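Local coordinates for LasR-specific antiactivator QslA domain-containing protein (Pseudomonas aeruginosa, PDB 4NG2) that probably binds the quorum-sensing regulator LasR and blocks its activity, acting as an antiactivator in Pseudomonas aeruginosa, at residues L46-A51 with T87-T92; T76-G81 with A93-F98. All blocks are in the same frame, centred on the assembly; numbering follows the deposited sequence.

Contact 1: residues L46-A51 with T87-T92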
loop_
_atom_site.group_PDB
_atom_site.type_symbol
_atom_site.label_atom_id
_atom_site.label_comp_id
_atom_site.label_asym_id
_atom_site.label_seq_id
_atom_site.Cartn_x
_atom_site.Cartn_y
_atom_site.Cartn_z
ATOM N N LEU E 46 6.120 -9.053 -7.452
ATOM C CA LEU E 46 7.571 -8.871 -7.385
ATOM C C LEU E 46 7.997 -8.553 -5.965
ATOM O O LEU E 46 7.448 -7.643 -5.356
ATOM C CB LEU E 46 8.002 -7.723 -8.285
ATOM C CG LEU E 46 9.307 -7.059 -7.876
ATOM C CD1 LEU E 46 10.461 -7.922 -8.293
ATOM C CD2 LEU E 46 9.413 -5.699 -8.529
ATOM N N TRP E 47 8.973 -9.297 -5.446
ATOM C CA TRP E 47 9.444 -9.137 -4.066
ATOM C C TRP E 47 10.928 -8.814 -4.069
ATOM O O TRP E 47 11.665 -9.314 -4.913
ATOM C CB TRP E 47 9.206 -10.406 -3.256
ATOM C CG TRP E 47 8.769 -10.154 -1.855
ATOM C CD1 TRP E 47 9.545 -10.194 -0.722
ATOM C CD2 TRP E 47 7.449 -9.831 -1.424
ATOM N NE1 TRP E 47 8.785 -9.904 0.377
ATOM C CE2 TRP E 47 7.491 -9.685 -0.022
ATOM C CE3 TRP E 47 6.232 -9.644 -2.086
ATOM C CZ2 TRP E 47 6.361 -9.350 0.727
ATOM C CZ3 TRP E 47 5.114 -9.318 -1.342
ATOM C CH2 TRP E 47 5.181 -9.176 0.046
ATOM N N PRO E 48 11.364 -7.957 -3.138
ATOM C CA PRO E 48 12.754 -7.495 -3.103
ATOM C C PRO E 48 13.747 -8.616 -2.847
ATOM O O PRO E 48 14.929 -8.455 -3.154
ATOM C CB PRO E 48 12.769 -6.498 -1.936
ATOM C CG PRO E 48 11.347 -6.007 -1.859
ATOM C CD PRO E 48 10.509 -7.214 -2.197
ATOM N N VAL E 49 13.283 -9.717 -2.268
ATOM C CA VAL E 49 14.142 -10.862 -2.049
ATOM C C VAL E 49 13.368 -12.109 -2.401
ATOM O O VAL E 49 12.137 -12.074 -2.437
ATOM C CB VAL E 49 14.615 -10.960 -0.582
ATOM C CG1 VAL E 49 15.147 -9.625 -0.111
ATOM C CG2 VAL E 49 13.489 -11.429 0.310
ATOM N N PRO E 50 14.083 -13.218 -2.666
ATOM C CA PRO E 50 13.364 -14.470 -2.914
ATOM C C PRO E 50 12.576 -14.818 -1.663
ATOM O O PRO E 50 13.124 -14.771 -0.561
ATOM C CB PRO E 50 14.489 -15.488 -3.161
ATOM C CG PRO E 50 15.705 -14.899 -2.519
ATOM C CD PRO E 50 15.548 -13.405 -2.638
ATOM N N ALA E 51 11.304 -15.155 -1.831
ATOM C CA ALA E 51 10.420 -15.321 -0.700
ATOM C C ALA E 51 9.238 -16.243 -0.963
ATOM O O ALA E 51 8.217 -16.146 -0.260
ATOM C CB ALA E 51 9.917 -13.942 -0.228
ATOM N N THR E 87 12.696 -12.832 9.241
ATOM C CA THR E 87 12.997 -11.499 8.679
ATOM C C THR E 87 11.744 -10.671 8.350
ATOM O O THR E 87 10.730 -11.210 7.888
ATOM C CB THR E 87 13.842 -11.601 7.385
ATOM O OG1 THR E 87 13.102 -12.324 6.388
ATOM C CG2 THR E 87 15.161 -12.323 7.642
ATOM N N PRO E 88 11.813 -9.353 8.575
ATOM C CA PRO E 88 10.739 -8.440 8.193
ATOM C C PRO E 88 10.228 -8.774 6.804
ATOM O O PRO E 88 9.026 -8.798 6.570
ATOM C CB PRO E 88 11.438 -7.074 8.142
ATOM C CG PRO E 88 12.859 -7.300 8.672
ATOM C CD PRO E 88 12.905 -8.652 9.271
ATOM N N MET E 89 11.147 -9.035 5.889
ATOM C CA MET E 89 10.790 -9.286 4.499
ATOM C C MET E 89 9.960 -10.578 4.317
ATOM O O MET E 89 9.082 -10.665 3.452
ATOM C CB MET E 89 12.050 -9.306 3.631
ATOM C CG MET E 89 11.822 -8.790 2.241
ATOM S SD MET E 89 12.073 -7.023 2.100
ATOM C CE MET E 89 13.844 -6.983 2.000
ATOM N N GLN E 90 10.213 -11.585 5.138
ATOM C CA GLN E 90 9.391 -12.771 5.053
ATOM C C GLN E 90 8.071 -12.555 5.746
ATOM O O GLN E 90 7.050 -13.053 5.301
ATOM C CB GLN E 90 10.097 -13.962 5.668
ATOM C CG GLN E 90 11.233 -14.461 4.845
ATOM C CD GLN E 90 11.892 -15.622 5.530
ATOM O OE1 GLN E 90 12.687 -15.438 6.466
ATOM N NE2 GLN E 90 11.539 -16.845 5.100
ATOM N N LYS E 91 8.092 -11.827 6.854
ATOM C CA LYS E 91 6.857 -11.584 7.575
ATOM C C LYS E 91 5.870 -10.929 6.621
ATOM O O LYS E 91 4.694 -11.289 6.588
ATOM C CB LYS E 91 7.082 -10.704 8.810
ATOM C CG LYS E 91 7.860 -11.361 9.938
ATOM C CD LYS E 91 8.201 -10.337 11.043
ATOM C CE LYS E 91 9.172 -10.919 12.084
ATOM N NZ LYS E 91 8.659 -12.160 12.699
ATOM N N THR E 92 6.333 -9.974 5.827
ATOM C CA THR E 92 5.386 -9.253 4.998
ATOM C C THR E 92 4.980 -10.091 3.797
ATOM O O THR E 92 3.900 -9.907 3.265
ATOM C CB THR E 92 5.879 -7.839 4.586
ATOM O OG1 THR E 92 7.133 -7.928 3.909
ATOM C CG2 THR E 92 6.053 -6.977 5.802
#
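Met89 and Trp47 meet where the loop between strand 43-46 and helix 52-66 packs on the first turn of helix 88-107. The pair is a Met-aromatic contact. SD of Met89 sits 5.5 Å from the centroid of the five-membered ring of Trp47. Its approach is oblique, 53° off the ring normal. The Met89 chain bends at chi2 and again at chi3. These bends carry its sulfur past the indole and its methyl group to the neighbouring loop residues. CE of Met89 lies 3.6 Å from CG1 of Val49 and also touches CB of Pro48. CG2 of Val49 meets the same side chain further back, 3.7 Å from CG of Met89. The far end of the indole reaches Thr92, where CZ2 of Trp47 is 3.6 Å from OG1 of Thr92. Trp47 and Val49 each also touch an apolar side chain of another protein in the assembly. One hydrogen bond crosses the contact. It is bent, with an N-H...O angle of 149°. NE1 of Trp47 donates to the backbone O of Met89 at 3.2 Å, with the donor tilted out of the carbonyl plane.

Contact 2: residues T76-G81 with A93-F98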
loop_
_atom_site.group_PDB
_atom_site.type_symbol
_atom_site.label_atom_id
_atom_site.label_comp_id
_atom_site.label_asym_id
_atom_site.label_seq_id
_atom_site.Cartn_x
_atom_site.Cartn_y
_atom_site.Cartn_z
ATOM N N THR E 76 -5.031 -15.408 15.775
ATOM C CA THR E 76 -4.044 -16.318 16.327
ATOM C C THR E 76 -3.287 -17.061 15.250
ATOM O O THR E 76 -2.091 -17.268 15.377
ATOM C CB THR E 76 -4.695 -17.371 17.207
ATOM O OG1 THR E 76 -5.196 -16.746 18.392
ATOM C CG2 THR E 76 -3.674 -18.435 17.582
ATOM N N ALA E 77 -3.967 -17.479 14.193
ATOM C CA ALA E 77 -3.274 -18.228 13.150
ATOM C C ALA E 77 -2.331 -17.313 12.423
ATOM O O ALA E 77 -1.243 -17.704 11.998
ATOM C CB ALA E 77 -4.255 -18.848 12.169
ATOM N N PHE E 78 -2.771 -16.081 12.265
ATOM C CA PHE E 78 -1.974 -15.084 11.583
ATOM C C PHE E 78 -0.772 -14.700 12.462
ATOM O O PHE E 78 0.367 -14.722 12.000
ATOM C CB PHE E 78 -2.884 -13.897 11.252
ATOM C CG PHE E 78 -2.185 -12.746 10.663
ATOM C CD1 PHE E 78 -1.926 -12.699 9.311
ATOM C CD2 PHE E 78 -1.795 -11.691 11.457
ATOM C CE1 PHE E 78 -1.272 -11.602 8.753
ATOM C CE2 PHE E 78 -1.151 -10.600 10.916
ATOM C CZ PHE E 78 -0.886 -10.550 9.567
ATOM N N ALA E 79 -1.019 -14.403 13.736
ATOM C CA ALA E 79 0.048 -14.011 14.648
ATOM C C ALA E 79 1.060 -15.106 14.839
ATOM O O ALA E 79 2.273 -14.841 14.814
ATOM C CB ALA E 79 -0.497 -13.585 15.993
ATOM N N PHE E 80 0.599 -16.339 15.020
ATOM C CA PHE E 80 1.572 -17.414 15.206
ATOM C C PHE E 80 2.325 -17.754 13.941
ATOM O O PHE E 80 3.518 -18.037 13.992
ATOM C CB PHE E 80 0.958 -18.649 15.870
ATOM C CG PHE E 80 0.913 -18.538 17.359
ATOM C CD1 PHE E 80 -0.151 -17.890 17.988
ATOM C CD2 PHE E 80 1.965 -19.004 18.130
ATOM C CE1 PHE E 80 -0.199 -17.752 19.367
ATOM C CE2 PHE E 80 1.927 -18.861 19.526
ATOM C CZ PHE E 80 0.835 -18.232 20.138
ATOM N N GLY E 81 1.644 -17.690 12.801
ATOM C CA GLY E 81 2.295 -17.944 11.525
ATOM C C GLY E 81 3.366 -16.935 11.147
ATOM O O GLY E 81 4.460 -17.322 10.731
ATOM N N ALA E 93 5.833 -11.019 3.376
ATOM C CA ALA E 93 5.447 -11.930 2.307
ATOM C C ALA E 93 4.344 -12.835 2.814
ATOM O O ALA E 93 3.379 -13.121 2.102
ATOM C CB ALA E 93 6.630 -12.741 1.828
ATOM N N PHE E 94 4.481 -13.266 4.063
ATOM C CA PHE E 94 3.483 -14.112 4.691
ATOM C C PHE E 94 2.180 -13.348 4.878
ATOM O O PHE E 94 1.107 -13.911 4.718
ATOM C CB PHE E 94 4.012 -14.636 6.032
ATOM C CG PHE E 94 2.959 -15.224 6.921
ATOM C CD1 PHE E 94 2.088 -14.414 7.619
ATOM C CD2 PHE E 94 2.836 -16.593 7.053
ATOM C CE1 PHE E 94 1.107 -14.950 8.441
ATOM C CE2 PHE E 94 1.851 -17.142 7.874
ATOM C CZ PHE E 94 0.981 -16.306 8.571
ATOM N N GLU E 95 2.255 -12.074 5.233
ATOM C CA GLU E 95 1.032 -11.308 5.462
ATOM C C GLU E 95 0.268 -11.112 4.166
ATOM O O GLU E 95 -0.956 -11.255 4.125
ATOM C CB GLU E 95 1.341 -9.930 6.038
ATOM C CG GLU E 95 2.085 -9.940 7.347
ATOM C CD GLU E 95 2.427 -8.541 7.829
ATOM O OE1 GLU E 95 2.539 -7.604 6.994
ATOM O OE2 GLU E 95 2.578 -8.379 9.053
ATOM N N VAL E 96 1.007 -10.751 3.116
ATOM C CA VAL E 96 0.422 -10.529 1.808
ATOM C C VAL E 96 -0.248 -11.824 1.319
ATOM O O VAL E 96 -1.393 -11.797 0.892
ATOM C CB VAL E 96 1.453 -9.963 0.778
ATOM C CG1 VAL E 96 0.878 -9.967 -0.629
ATOM C CG2 VAL E 96 1.840 -8.549 1.145
ATOM N N ALA E 97 0.436 -12.958 1.432
ATOM C CA ALA E 97 -0.128 -14.226 0.957
ATOM C C ALA E 97 -1.392 -14.611 1.722
ATOM O O ALA E 97 -2.422 -14.902 1.125
ATOM C CB ALA E 97 0.898 -15.337 1.039
ATOM N N PHE E 98 -1.297 -14.590 3.048
ATOM C CA PHE E 98 -2.386 -14.987 3.950
ATOM C C PHE E 98 -3.638 -14.134 3.710
ATOM O O PHE E 98 -4.776 -14.633 3.720
ATOM C CB PHE E 98 -1.870 -14.842 5.385
ATOM C CG PHE E 98 -2.861 -15.158 6.457
ATOM C CD1 PHE E 98 -3.869 -14.268 6.771
ATOM C CD2 PHE E 98 -2.735 -16.322 7.217
ATOM C CE1 PHE E 98 -4.778 -14.557 7.802
ATOM C CE2 PHE E 98 -3.627 -16.618 8.253
ATOM C CZ PHE E 98 -4.645 -15.737 8.551
#
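The Phe98 ring has CD1 of Phe78 over one face, 3.6 Å above its plane and displaced toward the rim. The edge of Phe78 points at this face, so the two rings form a T-shaped pair with planes 65° apart. Their centroids are 5.1 Å apart. CB of Phe78 adds a CH-pi contact over the Phe98 ring, 4.1 Å from its centroid. The Phe94 ring is covered on both sides. Gly81 C lies over one face and CB of Phe98 over the opposite one. Ala77 O is near the ring plane at its edge. Phe94 and Phe78 also touch, CE1 of Phe94 to CD1 of Phe78 at 3.9 Å, but their planes are oblique. Phe94 and Phe98 both hold CG anti to the backbone N (chi1 178° in Phe98), which sends the two rings across to helix 74-83. Gly81 has no side chain, and Phe94 packs directly on its backbone, with CZ of Phe94 3.6 Å from Gly81 CA. Beyond the rings, CG of Glu95 rests 3.8 Å from CZ of Phe78. The Glu95 carboxylate forms salt bridges with Arg82 of its own chain and Arg82 of the second subunit. Leu99 of that subunit packs on both Phe78 and Phe98, so the aromatic group extends to the subunit interface. The axes of the short helical segments approach to 10.7 Å. Their directions differ by 153°. This is a near-antiparallel helix pair, a helical hairpin closed by a three-phenylalanine aromatic cluster.

In the fold
From the N terminus, the chain passes through helix 19-25 and leaves the two-stranded antiparallel sheet at 46-51, the first segment of contact 1. It then runs through helix 52-66 to 76-81, where contact 2 begins. Helix 88-107 supplies both partners in succession. The cap and first turn at 87-92 close the long excursion of contact 1, and the next turns at 93-98 close the short connection of contact 2. The segments therefore alternate and the contacts cross rather than nest. Their centres are about 13 Å apart. They also meet directly, CZ2 of Trp47 lying 3.2 Å from CA of Ala93. Helix 88-107 thus joins the loop after the sheet to helix 74-83.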